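Local structure of terminase large subunit (Thermus phage G20c, 5M1P) at residues Gly60-Leu65 with Ala142-Lys147; Ser130-Leu135 with Leu184-Tyr189; Asp151-Phe156 with Asp177-Leu182; Arg157-Ala162 with Arg169-Gly174. The protein cuts the viral genome to begin and end packaging with its RNase H-like nuclease domain, part of the ATP-driven motor that moves DNA into empty capsids. All blocks are in the same frame, centred on the assembly; numbering follows the deposited sequence.

Contact 1: residues Gly60-Leu65 with Ala142-Lys147; sequences GAIACL and AVPNDK
Ile62 and Pro144 meet at about a right angle: the CG2 branch of Ile62 lies 3.8 Å from CD of Pro144, the ring carbon next to the proline nitrogen. The torsion of Ile62 (chi1 -64°) sets CG2 anti to the backbone N, and the two branches diverge: CG2 goes to the proline ring, while CG1 of Ile62 lies 3.4 Å from Ala142 O and 4.2 Å from CG1 of Val143. Further along, CB of Leu65 comes to 4.3 Å from CG of Pro144, so the proline ring is touched by two side chains of the same strand. At the other end the methyl groups of Ala61 and Ala142 pack side by side, CB to CB 4.0 Å. A single backbone bond crosses here, from Ile62 N to Ala142 O (3.0 Å), and it is nearly straight at 170°. The chains run in roughly the same direction, 28° apart. Strand 61-69 pairs with strand 49-56, with a classic beta bulge where Ala63 and Cys64 both face Val54, and is also bonded to Leu26. Strand 142-144 forms the outer edge of the mixed sheet beside strand 15-22, while Ile149 of helix 147-154 packs on both Leu65 and Pro144.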
# COMPACT_ATOMS: atom_id res chain seq x y z
N GLY A 60 0.62 2.82 14.25
CA GLY A 60 1.56 2.50 13.17
C GLY A 60 1.44 1.08 12.66
O GLY A 60 2.33 0.61 11.95
N ALA A 61 0.34 0.38 12.99
CA ALA A 61 0.12 -0.99 12.55
C ALA A 61 -0.94 -1.09 11.47
O ALA A 61 -1.96 -0.42 11.52
CB ALA A 61 -0.26 -1.86 13.74
N ILE A 62 -0.68 -1.94 10.49
CA ILE A 62 -1.68 -2.29 9.50
C ILE A 62 -2.77 -3.11 10.20
O ILE A 62 -2.49 -4.12 10.86
CB ILE A 62 -1.06 -3.09 8.33
CG1 ILE A 62 -0.05 -2.24 7.56
CG2 ILE A 62 -2.14 -3.66 7.42
CD1 ILE A 62 -0.62 -0.99 6.92
N ALA A 63 -4.00 -2.63 10.08
CA ALA A 63 -5.17 -3.29 10.66
C ALA A 63 -5.82 -4.27 9.69
O ALA A 63 -6.44 -5.25 10.10
CB ALA A 63 -6.19 -2.25 11.10
N CYS A 64 -5.71 -3.99 8.38
CA CYS A 64 -6.37 -4.79 7.36
C CYS A 64 -5.66 -4.53 6.04
O CYS A 64 -5.26 -3.39 5.78
CB CYS A 64 -7.83 -4.37 7.27
SG CYS A 64 -8.81 -5.37 6.14
N LEU A 65 -5.50 -5.57 5.24
CA LEU A 65 -4.95 -5.40 3.90
C LEU A 65 -5.81 -6.19 2.94
O LEU A 65 -6.02 -7.37 3.15
CB LEU A 65 -3.50 -5.90 3.87
CG LEU A 65 -2.79 -5.66 2.53
CD1 LEU A 65 -1.33 -5.29 2.78
CD2 LEU A 65 -2.89 -6.84 1.59
N ALA A 142 4.43 -2.46 10.99
CA ALA A 142 3.85 -3.72 11.43
C ALA A 142 2.81 -4.16 10.42
O ALA A 142 1.86 -3.42 10.15
CB ALA A 142 3.24 -3.55 12.81
N VAL A 143 3.01 -5.33 9.83
CA VAL A 143 2.20 -5.83 8.72
C VAL A 143 1.68 -7.24 8.97
O VAL A 143 2.25 -7.96 9.80
CB VAL A 143 3.00 -5.82 7.40
CG1 VAL A 143 3.53 -4.42 7.10
CG2 VAL A 143 4.16 -6.82 7.39
N PRO A 144 0.62 -7.65 8.25
CA PRO A 144 0.19 -9.04 8.34
C PRO A 144 1.33 -10.00 7.99
O PRO A 144 2.04 -9.76 7.02
CB PRO A 144 -0.93 -9.14 7.31
CG PRO A 144 -1.41 -7.74 7.12
CD PRO A 144 -0.21 -6.88 7.30
N ASN A 145 1.50 -11.04 8.79
CA ASN A 145 2.59 -11.99 8.64
C ASN A 145 2.22 -12.98 7.54
O ASN A 145 1.91 -14.15 7.79
CB ASN A 145 2.85 -12.67 9.99
CG ASN A 145 4.10 -13.51 10.00
OD1 ASN A 145 4.82 -13.60 8.99
ND2 ASN A 145 4.39 -14.12 11.14
N ASP A 146 2.29 -12.49 6.31
CA ASP A 146 1.84 -13.21 5.15
C ASP A 146 3.04 -13.30 4.22
O ASP A 146 3.66 -12.29 3.91
CB ASP A 146 0.71 -12.43 4.48
CG ASP A 146 0.26 -13.06 3.20
OD1 ASP A 146 -0.43 -14.10 3.25
OD2 ASP A 146 0.63 -12.53 2.14
N LYS A 147 3.34 -14.51 3.77
CA LYS A 147 4.57 -14.72 3.01
C LYS A 147 4.62 -13.88 1.73
O LYS A 147 5.67 -13.38 1.37
CB LYS A 147 4.72 -16.20 2.67

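Contact 2: residues Ser130-Leu135 with Leu184-Tyr189; sequences SNLALL and LAYSQY
The Tyr186 ring receives two leucines of helix 122-137, both obliquely: CD1 of Leu132 sits 3.7 Å from CD2 of Tyr186, and CD1 of Leu135 sits 4.0 Å from CD1 of Tyr186. The second ring, that of Tyr189, is met at its edge, near its plane, where the other methyl of Leu135, CD2, stands 4.1 Å from CD2 of Tyr189. Leu135 therefore forks between two tyrosines. Its CG lies beside the backbone N (chi1 -72°), which turns the fork toward the neighbouring segment. The amide of Asn131 adds a polar touch: its ND2 reaches Tyr186 O at 3.0 Å, a weak bond bent to 128°. Tyr186 O also accepts the backbone N of Tyr189, closing a type I turn from Tyr186 to Tyr189. Next to it, Ser187 OG donates to Leu184 O (2.6 Å) and accepts from Gln188 NE2, lying in the amide plane of Gln188. The hydroxyl of Tyr186 hydrogen-bonds to Gly60 O and Ala142 N. This is helix-to-helix packing within the RNase H-like fold, with helix 122-137 set against the last turn of helix 177-186 and the turn that follows; the first residue of that second helix, Asp177, binds calcium.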
# COMPACT_ATOMS: atom_id res chain seq x y z
N SER A 130 11.67 5.51 0.64
CA SER A 130 12.66 5.84 1.66
C SER A 130 11.98 6.09 3.02
O SER A 130 12.50 5.65 4.04
CB SER A 130 13.52 7.04 1.25
OG SER A 130 12.76 8.21 1.11
N ASN A 131 10.82 6.74 3.02
CA ASN A 131 10.07 6.91 4.24
C ASN A 131 9.68 5.56 4.84
O ASN A 131 9.87 5.34 6.04
CB ASN A 131 8.84 7.77 3.98
CG ASN A 131 8.03 8.00 5.24
OD1 ASN A 131 8.51 8.64 6.17
ND2 ASN A 131 6.82 7.46 5.28
N LEU A 132 9.13 4.67 4.03
CA LEU A 132 8.74 3.35 4.51
C LEU A 132 9.95 2.58 5.05
O LEU A 132 9.88 1.97 6.12
CB LEU A 132 8.04 2.55 3.41
CG LEU A 132 7.62 1.11 3.74
CD1 LEU A 132 6.61 1.09 4.87
CD2 LEU A 132 7.03 0.43 2.52
N ALA A 133 11.05 2.63 4.31
CA ALA A 133 12.27 1.92 4.72
C ALA A 133 12.83 2.41 6.04
O ALA A 133 13.27 1.61 6.87
CB ALA A 133 13.33 2.05 3.65
N LEU A 134 12.82 3.73 6.24
CA LEU A 134 13.32 4.31 7.48
C LEU A 134 12.45 3.94 8.67
O LEU A 134 12.96 3.53 9.72
CB LEU A 134 13.41 5.83 7.37
CG LEU A 134 13.87 6.59 8.63
CD1 LEU A 134 15.28 6.17 9.02
CD2 LEU A 134 13.78 8.08 8.41
N LEU A 135 11.14 4.09 8.52
CA LEU A 135 10.20 3.66 9.56
C LEU A 135 10.36 2.17 9.88
O LEU A 135 10.26 1.75 11.03
CB LEU A 135 8.76 3.93 9.13
CG LEU A 135 8.35 5.40 9.13
CD1 LEU A 135 7.03 5.56 8.37
CD2 LEU A 135 8.24 5.95 10.54
N LEU A 184 2.27 4.14 0.46
CA LEU A 184 1.22 5.16 0.44
C LEU A 184 0.59 5.34 1.82
O LEU A 184 0.41 6.47 2.26
CB LEU A 184 0.16 4.81 -0.59
CG LEU A 184 0.63 4.97 -2.05
CD1 LEU A 184 -0.28 4.19 -2.98
CD2 LEU A 184 0.68 6.44 -2.47
N ALA A 185 0.30 4.24 2.50
CA ALA A 185 -0.25 4.31 3.86
C ALA A 185 0.71 4.99 4.82
O ALA A 185 0.36 5.96 5.50
CB ALA A 185 -0.61 2.93 4.37
N TYR A 186 1.93 4.47 4.86
CA TYR A 186 2.94 4.98 5.80
C TYR A 186 3.46 6.38 5.51
O TYR A 186 4.07 6.99 6.37
CB TYR A 186 4.10 3.98 5.94
CG TYR A 186 3.78 2.85 6.91
CD1 TYR A 186 3.87 3.06 8.29
CD2 TYR A 186 3.31 1.62 6.47
CE1 TYR A 186 3.54 2.05 9.18
CE2 TYR A 186 3.00 0.60 7.35
CZ TYR A 186 3.10 0.81 8.71
OH TYR A 186 2.77 -0.22 9.57
N SER A 187 3.18 6.91 4.31
CA SER A 187 3.46 8.32 4.02
C SER A 187 2.77 9.28 4.99
O SER A 187 3.19 10.42 5.12
CB SER A 187 3.05 8.69 2.59
OG SER A 187 1.64 8.78 2.48
N GLN A 188 1.71 8.81 5.64
CA GLN A 188 0.93 9.60 6.58
C GLN A 188 1.33 9.43 8.03
O GLN A 188 0.82 10.15 8.89
CB GLN A 188 -0.53 9.20 6.46
CG GLN A 188 -1.07 9.19 5.05
CD GLN A 188 -1.05 10.57 4.41
OE1 GLN A 188 -1.78 11.46 4.84
NE2 GLN A 188 -0.23 10.75 3.39
N TYR A 189 2.22 8.49 8.32
CA TYR A 189 2.50 8.12 9.70
C TYR A 189 3.60 9.00 10.27
O TYR A 189 4.64 9.17 9.67
CB TYR A 189 2.88 6.64 9.78
CG TYR A 189 3.09 6.17 11.20
CD1 TYR A 189 2.06 6.21 12.14
CD2 TYR A 189 4.32 5.68 11.61
CE1 TYR A 189 2.26 5.78 13.44
CE2 TYR A 189 4.53 5.24 12.92
CZ TYR A 189 3.49 5.29 13.83
OH TYR A 189 3.68 4.86 15.12

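Contact 3: residues Asp151-Phe156 with Asp177-Leu182; sequences DELRNF and DIVMSL. With CA (calcium ion), chain C.
Asp177 and Glu152 are joined through one water, which donates to OD1 of Asp177 at 2.9 Å and to OE2 of Glu152 at 2.7 Å. The other oxygen of Asp177, OD2, binds the calcium ion at 2.4 Å, so one carboxylate serves both the metal and the second shell. Asp42, Asp48 and the backbone oxygens of Phe43 and Tyr49 are also ligands of this ion, as is a second water. At Ile178 the backbone N gives a weak, bent bond to Glu152 OE1, while the side chain lies against the same carboxylate, CD1 of Ile178 3.6 Å from OE2 of Glu152. Val179 N donates to the same OE1 over 3.2 Å at 159°, arriving on the anti side and 24° out of the carboxylate plane. OE1 thus accepts from two successive N-H groups, one of them weakly, in the first turn of helix 177-186, where the helix dipole would be expected to favour a negative charge. The glutamate reaches it because its chain is extended beyond CG (chi2 175°). Val179 also splits its methyls: CG1 makes a CH-pi contact over the centre of the Phe156 ring, 3.9 Å from the centroid, and CG2 packs on Leu153 CD2. One turn later, CD1 of Leu182 reaches that same leucine methyl. The arrangement belongs to the RNase H-like nuclease core, where an acidic residue at the start of a helix joins others in the metal site; here Glu152 holds that helix start from the second shell.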
# COMPACT_ATOMS: atom_id res chain seq x y z
N ASP A 151 7.65 -11.47 1.07
CA ASP A 151 8.41 -11.73 -0.17
C ASP A 151 8.47 -10.50 -1.09
O ASP A 151 9.53 -10.20 -1.65
CB ASP A 151 7.80 -12.89 -0.96
CG ASP A 151 8.07 -14.25 -0.34
OD1 ASP A 151 8.87 -14.36 0.60
OD2 ASP A 151 7.47 -15.23 -0.84
N GLU A 152 7.36 -9.81 -1.25
CA GLU A 152 7.35 -8.65 -2.14
C GLU A 152 8.28 -7.54 -1.62
O GLU A 152 8.97 -6.89 -2.40
CB GLU A 152 5.94 -8.10 -2.37
CG GLU A 152 5.80 -7.47 -3.74
CD GLU A 152 4.39 -7.04 -4.06
OE1 GLU A 152 4.11 -5.86 -3.87
OE2 GLU A 152 3.58 -7.88 -4.52
N LEU A 153 8.31 -7.36 -0.29
CA LEU A 153 9.26 -6.45 0.34
C LEU A 153 10.69 -6.95 0.17
O LEU A 153 11.56 -6.18 -0.21
CB LEU A 153 8.92 -6.28 1.82
CG LEU A 153 7.60 -5.57 2.13
CD1 LEU A 153 7.24 -5.78 3.59
CD2 LEU A 153 7.68 -4.09 1.83
N ARG A 154 10.93 -8.23 0.45
CA ARG A 154 12.29 -8.81 0.29
C ARG A 154 12.84 -8.65 -1.12
O ARG A 154 14.03 -8.37 -1.30
CB ARG A 154 12.27 -10.29 0.67
N ASN A 155 11.97 -8.79 -2.11
CA ASN A 155 12.37 -8.72 -3.53
C ASN A 155 12.30 -7.32 -4.15
O ASN A 155 12.47 -7.19 -5.36
CB ASN A 155 11.59 -9.74 -4.36
CG ASN A 155 12.23 -11.11 -4.33
OD1 ASN A 155 13.03 -11.40 -3.44
ND2 ASN A 155 11.90 -11.95 -5.31
N PHE A 156 12.14 -6.28 -3.34
CA PHE A 156 12.14 -4.92 -3.87
C PHE A 156 13.56 -4.40 -3.85
O PHE A 156 14.18 -4.34 -2.78
CB PHE A 156 11.21 -4.05 -3.03
CG PHE A 156 10.75 -2.82 -3.73
CD1 PHE A 156 9.92 -2.93 -4.85
CD2 PHE A 156 11.15 -1.56 -3.30
CE1 PHE A 156 9.48 -1.80 -5.51
CE2 PHE A 156 10.70 -0.43 -3.95
CZ PHE A 156 9.88 -0.55 -5.06
N ASP A 177 2.78 -4.04 -6.01
CA ASP A 177 1.53 -3.38 -5.62
C ASP A 177 1.40 -3.32 -4.10
O ASP A 177 0.86 -2.35 -3.56
CB ASP A 177 0.30 -4.10 -6.18
CG ASP A 177 0.48 -4.55 -7.59
OD1 ASP A 177 0.95 -5.70 -7.79
OD2 ASP A 177 0.19 -3.77 -8.52
N ILE A 178 1.86 -4.36 -3.42
CA ILE A 178 1.80 -4.39 -1.95
C ILE A 178 2.79 -3.37 -1.38
O ILE A 178 2.46 -2.59 -0.48
CB ILE A 178 2.13 -5.78 -1.37
CG1 ILE A 178 1.12 -6.83 -1.86
CG2 ILE A 178 2.17 -5.73 0.16
CD1 ILE A 178 1.54 -8.26 -1.58
N VAL A 179 3.99 -3.36 -1.93
CA VAL A 179 5.03 -2.41 -1.49
C VAL A 179 4.52 -0.98 -1.59
O VAL A 179 4.63 -0.20 -0.65
CB VAL A 179 6.33 -2.57 -2.32
CG1 VAL A 179 7.37 -1.54 -1.90
CG2 VAL A 179 6.90 -3.99 -2.16
N MET A 180 3.95 -0.65 -2.74
CA MET A 180 3.48 0.69 -2.99
C MET A 180 2.28 1.06 -2.12
O MET A 180 2.23 2.17 -1.60
CB MET A 180 3.18 0.90 -4.48
CG MET A 180 4.42 0.88 -5.36
SD MET A 180 5.81 1.88 -4.78
CE MET A 180 5.06 3.49 -4.57
N SER A 181 1.34 0.14 -1.95
CA SER A 181 0.19 0.38 -1.06
C SER A 181 0.65 0.66 0.37
O SER A 181 0.18 1.60 1.00
CB SER A 181 -0.75 -0.82 -1.11
OG SER A 181 -1.80 -0.68 -0.18
N LEU A 182 1.58 -0.14 0.86
CA LEU A 182 2.15 0.09 2.19
C LEU A 182 2.86 1.44 2.29
O LEU A 182 2.70 2.16 3.27
CB LEU A 182 3.11 -1.03 2.59
CG LEU A 182 2.48 -2.40 2.84
CD1 LEU A 182 3.59 -3.42 2.95
CD2 LEU A 182 1.58 -2.42 4.07
CA CA C . -1.60 -2.21 -8.96
O HOH W 1 1.06 -7.42 -5.52
O HOH W 2 0.05 -0.99 -10.06

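Contact 4: residues Arg157-Ala162 with Arg169-Gly174; sequences RYYRTA and RAYGRG
Arg169 lays its guanidinium flat on the ring of Tyr159, planes 4° apart and centres 4.1 Å apart, an off-centre cation-pi stack. NH2 of Arg169 sits over one ring face toward the rim, while the aliphatic part of the same side chain also touches the ring, CG of Arg169 to CD2 of Tyr159 3.6 Å. With CG between the backbone N and the carbonyl carbon (chi1 61°), the arginine runs extended to NE across the tyrosine. At the far end of the ring, OH of Tyr159 lies 3.5 Å from CA of Tyr171, and a water links that hydroxyl, weakly, to Gly172 N. Arg157 runs alongside Tyr171, pointing the same way, with CB of Tyr171 over one face of its guanidinium. Behind these side chains, Arg157 and Arg169 form a hydrogen-bonded antiparallel pair: Arg157 N to Arg169 O is 2.8 Å, and Arg169 N to Arg157 O is 3.0 Å. Arg157 is fixed further by NE on Arg154 O and by NH1 on Asn5 OD1. On this surface hairpin of strands 156-160 and 166-170, the flat stack probably lets the Arg169 guanidinium set its charge against the pi face while its N-H edges can still turn to solvent or polar partners.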
# COMPACT_ATOMS: atom_id res chain seq x y z
N ARG A 157 14.10 -4.04 -5.02
CA ARG A 157 15.53 -3.80 -5.19
C ARG A 157 15.85 -2.51 -5.93
O ARG A 157 15.01 -1.94 -6.62
CB ARG A 157 16.18 -4.95 -5.94
CG ARG A 157 15.84 -6.33 -5.44
CD ARG A 157 16.27 -6.63 -4.02
NE ARG A 157 15.89 -8.00 -3.70
CZ ARG A 157 16.51 -9.09 -4.16
NH1 ARG A 157 17.56 -9.01 -4.98
NH2 ARG A 157 16.06 -10.29 -3.83
N TYR A 158 17.11 -2.10 -5.79
CA TYR A 158 17.67 -0.95 -6.48
C TYR A 158 18.30 -1.37 -7.79
O TYR A 158 19.03 -2.36 -7.86
CB TYR A 158 18.78 -0.31 -5.64
CG TYR A 158 18.32 0.45 -4.43
CD1 TYR A 158 17.64 1.65 -4.55
CD2 TYR A 158 18.63 -0.00 -3.14
CE1 TYR A 158 17.26 2.38 -3.43
CE2 TYR A 158 18.24 0.72 -2.01
CZ TYR A 158 17.55 1.90 -2.17
OH TYR A 158 17.16 2.63 -1.08
N TYR A 159 18.03 -0.59 -8.83
CA TYR A 159 18.70 -0.70 -10.13
C TYR A 159 19.11 0.71 -10.57
O TYR A 159 18.83 1.68 -9.88
CB TYR A 159 17.76 -1.35 -11.14
CG TYR A 159 17.36 -2.74 -10.71
CD1 TYR A 159 18.20 -3.82 -10.96
CD2 TYR A 159 16.17 -2.97 -10.03
CE1 TYR A 159 17.86 -5.09 -10.56
CE2 TYR A 159 15.82 -4.24 -9.62
CZ TYR A 159 16.67 -5.30 -9.88
OH TYR A 159 16.34 -6.56 -9.47
N ARG A 160 19.78 0.80 -11.72
CA ARG A 160 20.17 2.07 -12.31
C ARG A 160 19.74 2.10 -13.76
O ARG A 160 19.87 1.10 -14.46
CB ARG A 160 21.68 2.29 -12.17
CG ARG A 160 22.11 2.64 -10.74
CD ARG A 160 21.91 4.11 -10.42
NE ARG A 160 21.88 4.38 -8.98
CZ ARG A 160 21.79 5.60 -8.45
NH1 ARG A 160 21.77 5.76 -7.12
NH2 ARG A 160 21.72 6.67 -9.23
N THR A 161 19.24 3.25 -14.20
CA THR A 161 18.85 3.44 -15.59
C THR A 161 20.11 3.64 -16.44
O THR A 161 21.23 3.76 -15.91
CB THR A 161 17.91 4.65 -15.77
OG1 THR A 161 18.60 5.86 -15.43
CG2 THR A 161 16.68 4.49 -14.89
N ALA A 162 19.92 3.70 -17.76
CA ALA A 162 21.04 3.86 -18.69
C ALA A 162 21.86 5.12 -18.40
O ALA A 162 23.09 5.08 -18.46
CB ALA A 162 20.52 3.89 -20.12
N ARG A 169 12.42 -1.28 -7.98
CA ARG A 169 11.40 -2.17 -8.51
C ARG A 169 11.61 -3.59 -8.03
O ARG A 169 12.64 -3.93 -7.46
CB ARG A 169 11.38 -2.13 -10.05
CG ARG A 169 12.67 -2.57 -10.70
CD ARG A 169 12.44 -3.03 -12.13
NE ARG A 169 13.66 -3.49 -12.76
CZ ARG A 169 14.55 -2.71 -13.35
NH1 ARG A 169 14.39 -1.38 -13.40
NH2 ARG A 169 15.62 -3.26 -13.92
N ALA A 170 10.61 -4.42 -8.32
CA ALA A 170 10.70 -5.84 -8.04
C ALA A 170 11.84 -6.51 -8.78
O ALA A 170 12.11 -6.23 -9.95
CB ALA A 170 9.40 -6.52 -8.38
N TYR A 171 12.49 -7.42 -8.08
CA TYR A 171 13.43 -8.36 -8.66
C TYR A 171 12.75 -9.17 -9.76
O TYR A 171 11.57 -9.50 -9.67
CB TYR A 171 13.92 -9.29 -7.55
CG TYR A 171 14.75 -10.46 -7.99
CD1 TYR A 171 16.10 -10.32 -8.28
CD2 TYR A 171 14.19 -11.73 -8.09
CE1 TYR A 171 16.88 -11.41 -8.65
CE2 TYR A 171 14.95 -12.83 -8.47
CZ TYR A 171 16.29 -12.66 -8.76
OH TYR A 171 17.02 -13.76 -9.12
N GLY A 172 13.51 -9.49 -10.80
CA GLY A 172 13.05 -10.42 -11.83
C GLY A 172 11.86 -9.85 -12.57
O GLY A 172 11.94 -8.73 -13.06
N ARG A 173 10.76 -10.60 -12.62
CA ARG A 173 9.53 -10.14 -13.26
C ARG A 173 8.39 -10.00 -12.24
O ARG A 173 7.22 -10.26 -12.54
CB ARG A 173 9.19 -11.04 -14.45
CG ARG A 173 10.28 -11.00 -15.52
CD ARG A 173 9.92 -11.78 -16.78
NE ARG A 173 11.03 -11.78 -17.74
CZ ARG A 173 11.33 -10.81 -18.60
NH1 ARG A 173 10.59 -9.69 -18.67
NH2 ARG A 173 12.38 -10.96 -19.41
N GLY A 174 8.73 -9.53 -11.05
CA GLY A 174 7.79 -9.46 -9.94
C GLY A 174 6.93 -8.23 -9.90
O GLY A 174 6.96 -7.37 -10.79
O HOH W 3 16.08 -8.83 -11.89

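How the contacts relate
Following the chain from the N terminus, strand 61-69 is the first piece to be used; contact 1 closes its loop when strand 142-144 arrives beside it, before contacts 3 and 4 open, so it is in series with both. Helix 122-137 lies within that loop but finds its partner only at the C terminus, so contacts 1 and 2 cross. Contact 3 lies wholly inside the loop of contact 2, and the hairpin of contact 4 is nested inside contact 3. Tyr186 OH ties contact 2 to Gly60 and Ala142 of contact 1, Leu182 packs contact 3 on Ile62, and Asn155 O bonds Tyr171 N to join contacts 3 and 4. Helix 177-186, shared by contacts 2 and 3, connects sheet, helices and hairpin.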